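Local coordinates for GDSL-like Lipase (Parabacteroides distasonis, PDB 3P94), which probably hydrolyses ester bonds as a serine hydrolase of the GDSL-like lipase/acylhydrolase family, possibly acting on lysophospholipids, at residues A[30-35]-A[181-186]. Sequence-based numbering, arbitrary orientation. Where two conformers were deposited one is given.
Sequences NSITDG and VHPTLE
Ser31 and His182 meet here in what is probably the active site of this SGNH hydrolase. Ser31 begins the short helix 31-34, just after strand 23-29 of the parallel sheet. His182 lies on the loop leading into helix 185-202. Ser31 was modelled in two conformers, and its bond and torsion are those of the one described. In it, the hydroxyl OG of Ser31 is hydrogen-bonded to NE2 of His182 at 2.6 Å. It approaches the edge of the imidazole, near the ring plane. Ser31 OG sits between its own backbone N and carbonyl carbon (chi1 42°), which turns it toward the histidine. The other ring nitrogen, ND1, is hydrogen-bonded to Asp179 OD2. The three are probably the catalytic triad, in the order Ser-His-Asp. Val181 covers one face of the imidazole, its CG1 3.5 Å above the plane and offset toward the rim.

Ile32 supplies the apolar part of the contact. Its CG1 lies 3.6 Å from CD2 of His182, in an oblique approach. Its CG2 is 3.9 Å from CD of Pro183, and the two side chains cross at about a right angle. CD1 reaches the carbonyl of Val181. Leu123 and Met191 also touch both Ile32 and Pro183. With an alanine in place of Ile32, a gap would probably open beside His182 CD2 and the Pro183 ring, leaving the imidazole less firmly held on that side.

Asn30 is the N-cap of helix 31-34. Its OD1 accepts from Ile32 N at 3.0 Å, with an N-H...O angle of 157°. This bond helps fix the turn that carries Ser31. The chemistry is consistent with a serine nucleophile paired with a histidine base, as in other SGNH hydrolases, with Asp179 probably orienting the imidazole through ND1.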
loop_
_atom_site.group_PDB
_atom_site.type_symbol
_atom_site.label_atom_id
_atom_site.label_comp_id
_atom_site.label_asym_id
_atom_site.label_seq_id
_atom_site.Cartn_x
_atom_site.Cartn_y
_atom_site.Cartn_z
ATOM N N ASN A 30 -0.542 2.662 3.691
ATOM C CA ASN A 30 -0.627 4.007 4.241
ATOM C C ASN A 30 -2.090 4.392 4.535
ATOM O O ASN A 30 -2.882 3.529 4.927
ATOM C CB ASN A 30 0.029 4.978 3.256
ATOM C CG ASN A 30 -0.457 4.869 1.817
ATOM O OD1 ASN A 30 -1.658 4.702 1.520
ATOM N ND2 ASN A 30 0.471 4.988 0.892
ATOM N N SER A 31 -2.434 5.690 4.346
ATOM C CA SER A 31 -3.771 6.241 4.594
ATOM C C SER A 31 -4.844 5.626 3.674
ATOM O O SER A 31 -6.012 5.542 4.065
ATOM C CB SER A 31 -3.760 7.762 4.451
ATOM O OG SER A 31 -2.998 8.178 3.328
ATOM N N ILE A 32 -4.460 5.188 2.472
ATOM C CA ILE A 32 -5.418 4.552 1.545
ATOM C C ILE A 32 -5.854 3.190 2.125
ATOM O O ILE A 32 -7.045 2.887 2.129
ATOM C CB ILE A 32 -4.867 4.458 0.103
ATOM C CG1 ILE A 32 -4.670 5.899 -0.451
ATOM C CG2 ILE A 32 -5.818 3.658 -0.792
ATOM C CD1 ILE A 32 -3.848 6.009 -1.713
ATOM N N THR A 33 -4.913 2.410 2.663
ATOM C CA THR A 33 -5.241 1.134 3.300
ATOM C C THR A 33 -5.955 1.426 4.639
ATOM O O THR A 33 -6.955 0.787 4.948
ATOM C CB THR A 33 -3.973 0.257 3.465
ATOM O OG1 THR A 33 -3.373 0.056 2.180
ATOM C CG2 THR A 33 -4.282 -1.104 4.079
ATOM N N ASP A 34 -5.456 2.413 5.408
ATOM C CA ASP A 34 -6.048 2.797 6.710
ATOM C C ASP A 34 -7.501 3.357 6.575
ATOM O O ASP A 34 -8.300 3.233 7.501
ATOM C CB ASP A 34 -5.154 3.814 7.448
ATOM C CG ASP A 34 -5.240 3.782 8.970
ATOM O OD1 ASP A 34 -6.011 2.955 9.512
ATOM O OD2 ASP A 34 -4.499 4.542 9.619
ATOM N N GLY A 35 -7.834 3.930 5.420
ATOM C CA GLY A 35 -9.159 4.483 5.163
ATOM C C GLY A 35 -10.183 3.476 4.674
ATOM O O GLY A 35 -11.371 3.796 4.552
ATOM N N VAL A 181 -6.838 12.101 -3.779
ATOM C CA VAL A 181 -5.755 11.175 -3.397
ATOM C C VAL A 181 -6.343 9.917 -2.695
ATOM O O VAL A 181 -5.969 8.783 -3.029
ATOM C CB VAL A 181 -4.670 11.849 -2.485
ATOM C CG1 VAL A 181 -3.516 10.888 -2.173
ATOM C CG2 VAL A 181 -4.122 13.130 -3.103
ATOM N N HIS A 182 -7.223 10.136 -1.700
ATOM C CA HIS A 182 -7.828 9.071 -0.900
ATOM C C HIS A 182 -9.216 8.747 -1.412
ATOM O O HIS A 182 -10.052 9.632 -1.637
ATOM C CB HIS A 182 -7.822 9.443 0.573
ATOM C CG HIS A 182 -6.430 9.719 1.021
ATOM N ND1 HIS A 182 -5.886 10.980 0.913
ATOM C CD2 HIS A 182 -5.463 8.855 1.395
ATOM C CE1 HIS A 182 -4.616 10.851 1.255
ATOM N NE2 HIS A 182 -4.325 9.593 1.578
ATOM N N PRO A 183 -9.446 7.461 -1.684
ATOM C CA PRO A 183 -10.718 7.070 -2.301
ATOM C C PRO A 183 -11.934 7.184 -1.402
ATOM O O PRO A 183 -11.849 7.126 -0.180
ATOM C CB PRO A 183 -10.507 5.595 -2.696
ATOM C CG PRO A 183 -9.113 5.259 -2.351
ATOM C CD PRO A 183 -8.546 6.306 -1.481
ATOM N N THR A 184 -13.077 7.329 -2.045
ATOM C CA THR A 184 -14.401 7.261 -1.441
ATOM C C THR A 184 -14.768 5.774 -1.462
ATOM O O THR A 184 -13.974 4.972 -1.957
ATOM C CB THR A 184 -15.373 8.113 -2.276
ATOM O OG1 THR A 184 -15.262 7.660 -3.634
ATOM C CG2 THR A 184 -15.083 9.612 -2.162
ATOM N N LEU A 185 -15.984 5.409 -1.041
ATOM C CA LEU A 185 -16.435 4.018 -1.105
ATOM C C LEU A 185 -16.481 3.532 -2.569
ATOM O O LEU A 185 -16.109 2.388 -2.845
ATOM C CB LEU A 185 -17.809 3.871 -0.422
ATOM C CG LEU A 185 -18.442 2.464 -0.385
ATOM C CD1 LEU A 185 -17.508 1.422 0.249
ATOM C CD2 LEU A 185 -19.789 2.497 0.330
ATOM N N GLU A 186 -16.885 4.413 -3.508
ATOM C CA GLU A 186 -16.944 4.098 -4.939
ATOM C C GLU A 186 -15.564 3.658 -5.449
ATOM O O GLU A 186 -15.470 2.685 -6.199
ATOM C CB GLU A 186 -17.455 5.303 -5.746
ATOM C CG GLU A 186 -17.897 4.949 -7.162
ATOM C CD GLU A 186 -18.531 6.069 -7.967
ATOM O OE1 GLU A 186 -19.228 6.918 -7.367
ATOM O OE2 GLU A 186 -18.354 6.081 -9.206
#